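Local structure of GTPase-activating protein GYP1 (Saccharomyces cerevisiae, 1FKM) at residues N111-I116 with L136-F141. The protein accelerates GTP hydrolysis by Ypt/Rab GTPases, chiefly Ypt1 and Ypt7, by supplying an arginine finger and a glutamine finger in trans. Residues are numbered along the deposited sequence; the frame is centred on the assembly and turned at random.
Sequences NSLQRI and LVTPFF
Phe141 reaches across from helix 133-145 to Ser112, Leu113 and Ile116 of helix 107-123, and its side chain can be followed outward atom by atom. Phe141 CB lies 4.2 Å from Leu113 CD2. The first torsion, -175°, sets CG opposite the backbone N, which lays the ring among Leu113, Ile116 and Ser112. Leu113 CD2 sits over one face, 4.1 Å from the Phe141 ring centroid and 24° off the normal, a CH-pi contact displaced toward CG and CD1. Farther out, Phe141 CD1 comes within 4.3 Å of Ile116 CD1 and Phe141 CE1 meets Ser112 CB at 4.0 Å, both approached obliquely. A long flat side chain can bridge this spacing, for the axes of 111-116 and 136-141 come no closer than 11.4 Å. The small Ser112 lets the ring come up to its CB, while its OG bonds to Ser108 O and Glu175, satisfying a buried hydroxyl.

One turn earlier, branched Val137 offers two methyls to two partners: CG1 faces Leu113 CD2, and Val137 CG2 meets Ile116 CG2 at 3.9 Å. Leucine's fork serves likewise, CD2 touching both Val137 and Phe141 while CD1 lies near Thr138 CG2; Ile116, branched at CB, gives CG2 to Val137 and CD1 to Phe141. No hydrogen bond crosses the contact, and Leu174 and Thr178 of helix 168-186 also touch Phe141 and Val137. Crossing at 121°, these segments form part of the buried core of the all-helical TBC (Rab-GAP) domain, with the arginine finger Arg96 and the glutamine finger Gln131 each about 11 Å, side chain to side chain, from Leu113 and Val137 respectively.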
loop_
_atom_site.group_PDB
_atom_site.type_symbol
_atom_site.label_atom_id
_atom_site.label_comp_id
_atom_site.label_asym_id
_atom_site.label_seq_id
_atom_site.Cartn_x
_atom_site.Cartn_y
_atom_site.Cartn_z
ATOM N N ASN A 111 -13.802 8.520 10.427
ATOM C CA ASN A 111 -14.882 8.949 9.544
ATOM C C ASN A 111 -14.407 9.116 8.098
ATOM O O ASN A 111 -15.146 8.815 7.154
ATOM C CB ASN A 111 -15.494 10.265 10.041
ATOM C CG ASN A 111 -16.154 10.126 11.403
ATOM O OD1 ASN A 111 -16.787 9.116 11.693
ATOM N ND2 ASN A 111 -16.018 11.149 12.238
ATOM N N SER A 112 -13.182 9.602 7.921
ATOM C CA SER A 112 -12.634 9.781 6.579
ATOM C C SER A 112 -12.428 8.428 5.906
ATOM O O SER A 112 -12.821 8.240 4.756
ATOM C CB SER A 112 -11.299 10.532 6.626
ATOM O OG SER A 112 -11.494 11.923 6.813
ATOM N N LEU A 113 -11.808 7.490 6.620
ATOM C CA LEU A 113 -11.567 6.161 6.059
ATOM C C LEU A 113 -12.882 5.432 5.791
ATOM O O LEU A 113 -13.004 4.686 4.826
ATOM C CB LEU A 113 -10.677 5.335 6.998
ATOM C CG LEU A 113 -9.257 5.888 7.191
ATOM C CD1 LEU A 113 -8.442 4.933 8.072
ATOM C CD2 LEU A 113 -8.567 6.063 5.829
ATOM N N GLN A 114 -13.871 5.662 6.646
ATOM C CA GLN A 114 -15.180 5.032 6.481
ATOM C C GLN A 114 -15.777 5.430 5.126
ATOM O O GLN A 114 -16.254 4.578 4.366
ATOM C CB GLN A 114 -16.105 5.478 7.624
ATOM C CG GLN A 114 -17.579 5.080 7.509
ATOM C CD GLN A 114 -17.837 3.611 7.799
ATOM O OE1 GLN A 114 -17.235 3.027 8.702
ATOM N NE2 GLN A 114 -18.755 3.012 7.046
ATOM N N ARG A 115 -15.741 6.724 4.825
ATOM C CA ARG A 115 -16.288 7.228 3.564
ATOM C C ARG A 115 -15.511 6.722 2.350
ATOM O O ARG A 115 -16.100 6.325 1.340
ATOM C CB ARG A 115 -16.299 8.761 3.560
ATOM C CG ARG A 115 -17.269 9.390 4.555
ATOM C CD ARG A 115 -17.374 10.896 4.349
ATOM N NE ARG A 115 -16.229 11.636 4.874
ATOM C CZ ARG A 115 -16.143 12.104 6.118
ATOM N NH1 ARG A 115 -17.138 11.906 6.976
ATOM N NH2 ARG A 115 -15.068 12.785 6.506
ATOM N N ILE A 116 -14.187 6.749 2.445
ATOM C CA ILE A 116 -13.344 6.279 1.349
ATOM C C ILE A 116 -13.620 4.816 1.015
ATOM O O ILE A 116 -13.844 4.460 -0.146
ATOM C CB ILE A 116 -11.845 6.431 1.700
ATOM C CG1 ILE A 116 -11.488 7.917 1.810
ATOM C CG2 ILE A 116 -10.994 5.747 0.639
ATOM C CD1 ILE A 116 -10.095 8.187 2.394
ATOM N N LEU A 136 -4.717 -1.517 3.142
ATOM C CA LEU A 136 -4.127 -0.925 1.940
ATOM C C LEU A 136 -4.355 0.557 1.732
ATOM O O LEU A 136 -3.544 1.225 1.097
ATOM C CB LEU A 136 -4.602 -1.669 0.687
ATOM C CG LEU A 136 -4.126 -3.114 0.546
ATOM C CD1 LEU A 136 -4.622 -3.682 -0.779
ATOM C CD2 LEU A 136 -2.610 -3.165 0.610
ATOM N N VAL A 137 -5.461 1.076 2.249
ATOM C CA VAL A 137 -5.758 2.489 2.085
ATOM C C VAL A 137 -4.886 3.387 2.972
ATOM O O VAL A 137 -4.609 4.533 2.609
ATOM C CB VAL A 137 -7.261 2.787 2.400
ATOM C CG1 VAL A 137 -7.530 2.628 3.896
ATOM C CG2 VAL A 137 -7.630 4.197 1.936
ATOM N N THR A 138 -4.416 2.858 4.105
ATOM C CA THR A 138 -3.651 3.678 5.050
ATOM C C THR A 138 -2.313 4.293 4.629
ATOM O O THR A 138 -2.032 5.444 4.993
ATOM C CB THR A 138 -3.515 2.954 6.432
ATOM O OG1 THR A 138 -2.758 1.745 6.301
ATOM C CG2 THR A 138 -4.901 2.601 6.956
ATOM N N PRO A 139 -1.469 3.565 3.868
ATOM C CA PRO A 139 -0.197 4.186 3.468
ATOM C C PRO A 139 -0.446 5.423 2.601
ATOM O O PRO A 139 0.290 6.411 2.681
ATOM C CB PRO A 139 0.514 3.072 2.697
ATOM C CG PRO A 139 -0.000 1.823 3.383
ATOM C CD PRO A 139 -1.481 2.132 3.527
ATOM N N PHE A 140 -1.482 5.358 1.765
ATOM C CA PHE A 140 -1.848 6.483 0.903
ATOM C C PHE A 140 -2.368 7.629 1.760
ATOM O O PHE A 140 -1.940 8.772 1.608
ATOM C CB PHE A 140 -2.969 6.090 -0.068
ATOM C CG PHE A 140 -2.507 5.284 -1.247
ATOM C CD1 PHE A 140 -1.475 5.739 -2.058
ATOM C CD2 PHE A 140 -3.123 4.076 -1.559
ATOM C CE1 PHE A 140 -1.061 5.004 -3.163
ATOM C CE2 PHE A 140 -2.716 3.334 -2.663
ATOM C CZ PHE A 140 -1.685 3.798 -3.466
ATOM N N PHE A 141 -3.311 7.304 2.645
ATOM C CA PHE A 141 -3.936 8.298 3.519
ATOM C C PHE A 141 -2.894 9.050 4.321
ATOM O O PHE A 141 -2.859 10.277 4.313
ATOM C CB PHE A 141 -4.929 7.629 4.486
ATOM C CG PHE A 141 -5.690 8.606 5.343
ATOM C CD1 PHE A 141 -6.746 9.341 4.814
ATOM C CD2 PHE A 141 -5.321 8.823 6.666
ATOM C CE1 PHE A 141 -7.423 10.284 5.587
ATOM C CE2 PHE A 141 -5.993 9.767 7.450
ATOM C CZ PHE A 141 -7.041 10.497 6.913
#